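Local coordinates for oxidoreductase (Thermotoga maritima, PDB 1ZH8), which probably catalyses an NADP-dependent oxidation or reduction at a CH-OH group, as a Gfo/Idh/MocA-family dehydrogenase that binds NADP in a Rossmann domain, at residues A[28-33]-A[59-64]. Sequence-based numbering, arbitrary orientation.
Sequences IAAREL and EEFAKM. With NAP (NADP nicotinamide-adenine-dinucleotide phosphate), chain D.
Phe61 reaches from helix 59-64 to the backbone of Ala30 and Arg31, which it meets with the edge of its ring. With CG anti to the backbone N (chi1 -170°), the ring extends across the gap between two helix axes that come no nearer than 11.1 Å. Its CE1 lies 3.6 Å from Ala30 O, which sits at the ring edge in the ring plane; Ala30 CB reaches the same CE1 from outside that plane, at 3.9 Å. The CG methylene of Arg31 meets the neighbouring corner at the ring edge, 4.0 Å from Phe61 CD1. The guanidinium plane stands 74° from the ring and does not stack on it. Further along, the aliphatic part of Arg31 rests against selenomethionine Met64, whose SE is 4.0 Å from Arg31 CD. A bend at chi3 (-74°) then swings the guanidinium round the outside of its own helix, where NH1 forms a salt bridge with Glu32 OE2 at 3.2 Å. This bond is bent and comes on the oxygen's anti side, with both planes tilted from its line. Glu32 OE1 has a second partner in Lys179, which probably helps keep the acid charged. Phe61 and Ala30 are buried, whereas Met64 closes the more exposed end. Beside this contact, the first turn of helix 28-33 grips the NADP diphosphate. Ile28 N donates to NADP O1A at 3.0 Å. Ala29 N donates to NADP O1N at 2.8 Å, and both bonds are nearly straight, the helix dipole probably adding to the hold. Leu33 CD1 approaches C4N of the nicotinamide. The two segments run nearly parallel on helices 28-39 and 55-65, linked through strand 45-51 in the beta-alpha-beta-alpha start of a Rossmann fold, with Ala30 fitting the last position of its GxGxxA dinucleotide-binding pattern.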
ATOM      1  N   ILE A  28      10.976   0.728  31.542  1.00 32.04           N
ATOM      2  CA  ILE A  28      11.456   1.687  30.575  1.00 31.78           C
ATOM      3  C   ILE A  28      10.537   2.911  30.475  1.00 32.46           C
ATOM      4  O   ILE A  28      10.989   4.051  30.685  1.00 31.54           O
ATOM      5  CB  ILE A  28      11.724   1.029  29.212  1.00 31.88           C
ATOM      6  CG1 ILE A  28      12.822  -0.019  29.363  1.00 30.51           C
ATOM      7  CG2 ILE A  28      12.160   2.071  28.182  1.00 32.37           C
ATOM      8  CD1 ILE A  28      12.949  -0.954  28.148  1.00 32.47           C
ATOM      9  N   ALA A  29       9.255   2.684  30.196  1.00 32.76           N
ATOM     10  CA  ALA A  29       8.322   3.796  30.052  1.00 31.57           C
ATOM     11  C   ALA A  29       8.285   4.682  31.296  1.00 32.12           C
ATOM     12  O   ALA A  29       8.350   5.919  31.191  1.00 33.98           O
ATOM     13  CB  ALA A  29       6.955   3.305  29.711  1.00 32.86           C
ATOM     14  N   ALA A  30       8.207   4.065  32.474  1.00 29.58           N
ATOM     15  CA  ALA A  30       8.130   4.851  33.696  1.00 27.20           C
ATOM     16  C   ALA A  30       9.365   5.757  33.871  1.00 28.79           C
ATOM     17  O   ALA A  30       9.227   6.937  34.167  1.00 30.83           O
ATOM     18  CB  ALA A  30       7.938   3.948  34.904  1.00 25.34           C
ATOM     19  N   ARG A  31      10.559   5.199  33.683  1.00 26.88           N
ATOM     20  CA  ARG A  31      11.794   5.920  33.899  1.00 29.52           C
ATOM     21  C   ARG A  31      12.014   6.963  32.820  1.00 32.83           C
ATOM     22  O   ARG A  31      12.419   8.088  33.106  1.00 33.66           O
ATOM     23  CB  ARG A  31      12.992   4.960  33.857  1.00 29.32           C
ATOM     24  CG  ARG A  31      13.258   4.112  35.104  1.00 32.88           C
ATOM     25  CD  ARG A  31      14.668   3.495  35.039  1.00 35.82           C
ATOM     26  NE  ARG A  31      14.682   2.404  34.075  1.00 46.54           N
ATOM     27  CZ  ARG A  31      15.256   2.432  32.871  1.00 48.36           C
ATOM     28  NH1 ARG A  31      15.932   3.499  32.443  1.00 39.51           N
ATOM     29  NH2 ARG A  31      15.149   1.366  32.092  1.00 43.05           N
ATOM     30  N   GLU A  32      11.755   6.586  31.570  1.00 34.99           N
ATOM     31  CA  GLU A  32      12.349   7.303  30.452  1.00 36.08           C
ATOM     32  C   GLU A  32      11.350   8.221  29.775  1.00 38.52           C
ATOM     33  O   GLU A  32      11.734   9.222  29.158  1.00 40.56           O
ATOM     34  CB  GLU A  32      12.984   6.322  29.452  1.00 34.49           C
ATOM     35  CG  GLU A  32      14.337   5.758  29.933  1.00 39.69           C
ATOM     36  CD  GLU A  32      15.038   4.841  28.921  1.00 42.23           C
ATOM     37  OE1 GLU A  32      14.612   4.792  27.742  1.00 40.29           O
ATOM     38  OE2 GLU A  32      16.026   4.171  29.314  1.00 35.43           O
ATOM     39  N   LEU A  33      10.072   7.885  29.917  1.00 37.66           N
ATOM     40  CA  LEU A  33       9.018   8.570  29.194  1.00 36.67           C
ATOM     41  C   LEU A  33       8.091   9.301  30.179  1.00 37.70           C
ATOM     42  O   LEU A  33       7.814  10.484  30.008  1.00 37.11           O
ATOM     43  CB  LEU A  33       8.264   7.567  28.299  1.00 35.21           C
ATOM     44  CG  LEU A  33       9.106   6.828  27.236  1.00 34.60           C
ATOM     45  CD1 LEU A  33       8.257   5.863  26.446  1.00 30.25           C
ATOM     46  CD2 LEU A  33       9.806   7.802  26.261  1.00 25.36           C
ATOM     47  N   GLU A  59      13.049   0.813  44.114  1.00 37.47           N
ATOM     48  CA  GLU A  59      13.897   1.646  44.964  1.00 38.57           C
ATOM     49  C   GLU A  59      14.765   2.623  44.150  1.00 39.27           C
ATOM     50  O   GLU A  59      14.904   3.792  44.529  1.00 39.19           O
ATOM     51  CB  GLU A  59      14.758   0.785  45.880  1.00 38.88           C
ATOM     52  CG  GLU A  59      13.974   0.054  46.978  1.00 44.24           C
ATOM     53  CD  GLU A  59      14.832  -0.941  47.755  1.00 50.47           C
ATOM     54  OE1 GLU A  59      15.866  -1.413  47.209  1.00 52.44           O
ATOM     55  OE2 GLU A  59      14.474  -1.252  48.911  1.00 49.65           O
ATOM     56  N   GLU A  60      15.333   2.144  43.036  1.00 39.40           N
ATOM     57  CA  GLU A  60      16.099   2.995  42.111  1.00 39.65           C
ATOM     58  C   GLU A  60      15.188   4.084  41.559  1.00 38.52           C
ATOM     59  O   GLU A  60      15.561   5.247  41.501  1.00 38.46           O
ATOM     60  CB  GLU A  60      16.674   2.184  40.936  1.00 39.27           C
ATOM     61  CG  GLU A  60      17.872   1.279  41.240  1.00 46.10           C
ATOM     62  CD  GLU A  60      18.052   0.121  40.209  1.00 58.33           C
ATOM     63  OE1 GLU A  60      17.539   0.202  39.055  1.00 54.58           O
ATOM     64  OE2 GLU A  60      18.716  -0.885  40.566  1.00 60.79           O
ATOM     65  N   PHE A  61      13.987   3.692  41.148  1.00 39.18           N
ATOM     66  CA  PHE A  61      12.990   4.652  40.701  1.00 37.68           C
ATOM     67  C   PHE A  61      12.635   5.666  41.796  1.00 38.10           C
ATOM     68  O   PHE A  61      12.593   6.870  41.520  1.00 38.52           O
ATOM     69  CB  PHE A  61      11.736   3.941  40.197  1.00 37.56           C
ATOM     70  CG  PHE A  61      10.759   4.854  39.508  1.00 36.71           C
ATOM     71  CD1 PHE A  61      10.895   5.146  38.162  1.00 35.04           C
ATOM     72  CD2 PHE A  61       9.710   5.432  40.214  1.00 33.50           C
ATOM     73  CE1 PHE A  61       9.991   5.992  37.526  1.00 34.59           C
ATOM     74  CE2 PHE A  61       8.809   6.278  39.581  1.00 33.25           C
ATOM     75  CZ  PHE A  61       8.949   6.561  38.244  1.00 30.65           C
ATOM     76  N   ALA A  62      12.383   5.194  43.023  1.00 36.77           N
ATOM     77  CA  ALA A  62      12.147   6.105  44.152  1.00 37.23           C
ATOM     78  C   ALA A  62      13.216   7.212  44.266  1.00 37.21           C
ATOM     79  O   ALA A  62      12.875   8.369  44.521  1.00 37.46           O
ATOM     80  CB  ALA A  62      12.018   5.343  45.467  1.00 36.60           C
ATOM     81  N   LYS A  63      14.488   6.868  44.067  1.00 36.50           N
ATOM     82  CA  LYS A  63      15.570   7.855  44.210  1.00 38.78           C
ATOM     83  C   LYS A  63      15.526   8.921  43.118  1.00 40.25           C
ATOM     84  O   LYS A  63      15.744  10.103  43.400  1.00 42.39           O
ATOM     85  CB  LYS A  63      16.964   7.203  44.270  1.00 38.00           C
ATOM     86  CG  LYS A  63      17.314   6.626  45.635  1.00 38.12           C
ATOM     87  CD  LYS A  63      18.817   6.425  45.790  1.00 48.39           C
HETATM   88  N   MSE A  64      15.248   8.506  41.882  1.00 39.40           N
HETATM   89  CA  MSE A  64      15.061   9.450  40.788  1.00 40.11           C
HETATM   90  C   MSE A  64      13.935  10.458  41.100  1.00 39.85           C
HETATM   91  O   MSE A  64      14.031  11.623  40.728  1.00 41.07           O
HETATM   92  CB  MSE A  64      14.796   8.706  39.472  1.00 40.91           C
HETATM   93  CG  MSE A  64      15.924   7.748  39.025  1.00 49.24           C
HETATM   94 SE   MSE A  64      15.476   6.587  37.438  1.00 72.13          SE
HETATM   95  CE  MSE A  64      16.199   7.771  35.943  1.00 66.15           C
TER
HETATM   96  PA  NAP D 400       9.101  -2.868  30.840  1.00 28.47           P
HETATM   97  O1A NAP D 400      10.409  -2.164  30.797  1.00 32.37           O
HETATM   98  O2A NAP D 400       9.222  -4.335  30.862  1.00 26.84           O
HETATM   99  O5B NAP D 400       8.263  -2.289  32.078  1.00 30.12           O
HETATM  100  C5B NAP D 400       7.344  -3.110  32.762  1.00 31.72           C
HETATM  101  C4B NAP D 400       7.550  -2.900  34.250  1.00 31.67           C
HETATM  102  O4B NAP D 400       6.506  -3.527  34.983  1.00 31.92           O
HETATM  103  C3B NAP D 400       8.853  -3.521  34.739  1.00 29.91           C
HETATM  104  O3B NAP D 400       9.324  -2.655  35.729  1.00 30.83           O
HETATM  105  C2B NAP D 400       8.357  -4.824  35.343  1.00 33.34           C
HETATM  106  O2B NAP D 400       9.123  -5.618  36.243  1.00 39.31           O
HETATM  107  C1B NAP D 400       7.081  -4.339  35.995  1.00 30.87           C
HETATM  108  N9A NAP D 400       6.206  -5.458  36.336  1.00 30.92           N
HETATM  109  C8A NAP D 400       6.067  -6.660  35.677  1.00 28.15           C
HETATM  110  N7A NAP D 400       5.137  -7.391  36.330  1.00 29.54           N
HETATM  111  C5A NAP D 400       4.692  -6.671  37.394  1.00 33.50           C
HETATM  112  C6A NAP D 400       3.760  -6.925  38.392  1.00 31.39           C
HETATM  113  N6A NAP D 400       3.116  -8.079  38.437  1.00 35.32           N
HETATM  114  N1A NAP D 400       3.498  -5.977  39.346  1.00 33.09           N
HETATM  115  C2A NAP D 400       4.177  -4.782  39.322  1.00 36.41           C
HETATM  116  N3A NAP D 400       5.105  -4.526  38.345  1.00 28.65           N
HETATM  117  C4A NAP D 400       5.354  -5.454  37.399  1.00 32.47           C
HETATM  118  O3  NAP D 400       8.257  -2.462  29.546  1.00 25.47           O
HETATM  119  PN  NAP D 400       7.897  -0.949  29.139  1.00 27.99           P
HETATM  120  O1N NAP D 400       8.162   0.062  30.212  1.00 25.81           O
HETATM  121  O2N NAP D 400       8.480  -0.876  27.806  1.00 28.02           O
HETATM  122  O5D NAP D 400       6.298  -0.965  28.940  1.00 30.35           O
HETATM  123  C5D NAP D 400       5.362  -0.849  29.998  1.00 26.73           C
HETATM  124  C4D NAP D 400       4.064  -0.267  29.444  1.00 27.06           C
HETATM  125  O4D NAP D 400       4.350   0.979  28.820  1.00 34.85           O
HETATM  126  C3D NAP D 400       3.468  -1.173  28.362  1.00 26.91           C
HETATM  127  O3D NAP D 400       2.067  -1.244  28.484  1.00 31.49           O
HETATM  128  C2D NAP D 400       3.823  -0.505  27.056  1.00 28.93           C
HETATM  129  O2D NAP D 400       2.870  -0.748  26.041  1.00 30.92           O
HETATM  130  C1D NAP D 400       3.896   0.957  27.471  1.00 31.93           C
HETATM  131  N1N NAP D 400       4.791   1.704  26.591  1.00 29.96           N
HETATM  132  C2N NAP D 400       4.279   2.773  25.913  1.00 29.38           C
HETATM  133  C3N NAP D 400       5.084   3.520  25.047  1.00 33.96           C
HETATM  134  C7N NAP D 400       4.587   4.825  24.476  1.00 35.45           C
HETATM  135  O7N NAP D 400       5.453   5.492  23.588  1.00 31.58           O
HETATM  136  N7N NAP D 400       3.383   5.331  24.805  1.00 28.13           N
HETATM  137  C4N NAP D 400       6.430   3.162  24.887  1.00 31.76           C
HETATM  138  C5N NAP D 400       6.951   2.072  25.597  1.00 35.40           C
HETATM  139  C6N NAP D 400       6.116   1.345  26.451  1.00 36.13           C
HETATM  140  P2B NAP D 400      10.423  -5.306  37.140  1.00 37.42           P
HETATM  141  O1X NAP D 400      10.044  -4.680  38.466  1.00 37.87           O
HETATM  142  O2X NAP D 400      11.367  -4.364  36.429  1.00 37.32           O
HETATM  143  O3X NAP D 400      11.055  -6.665  37.352  1.00 38.21           O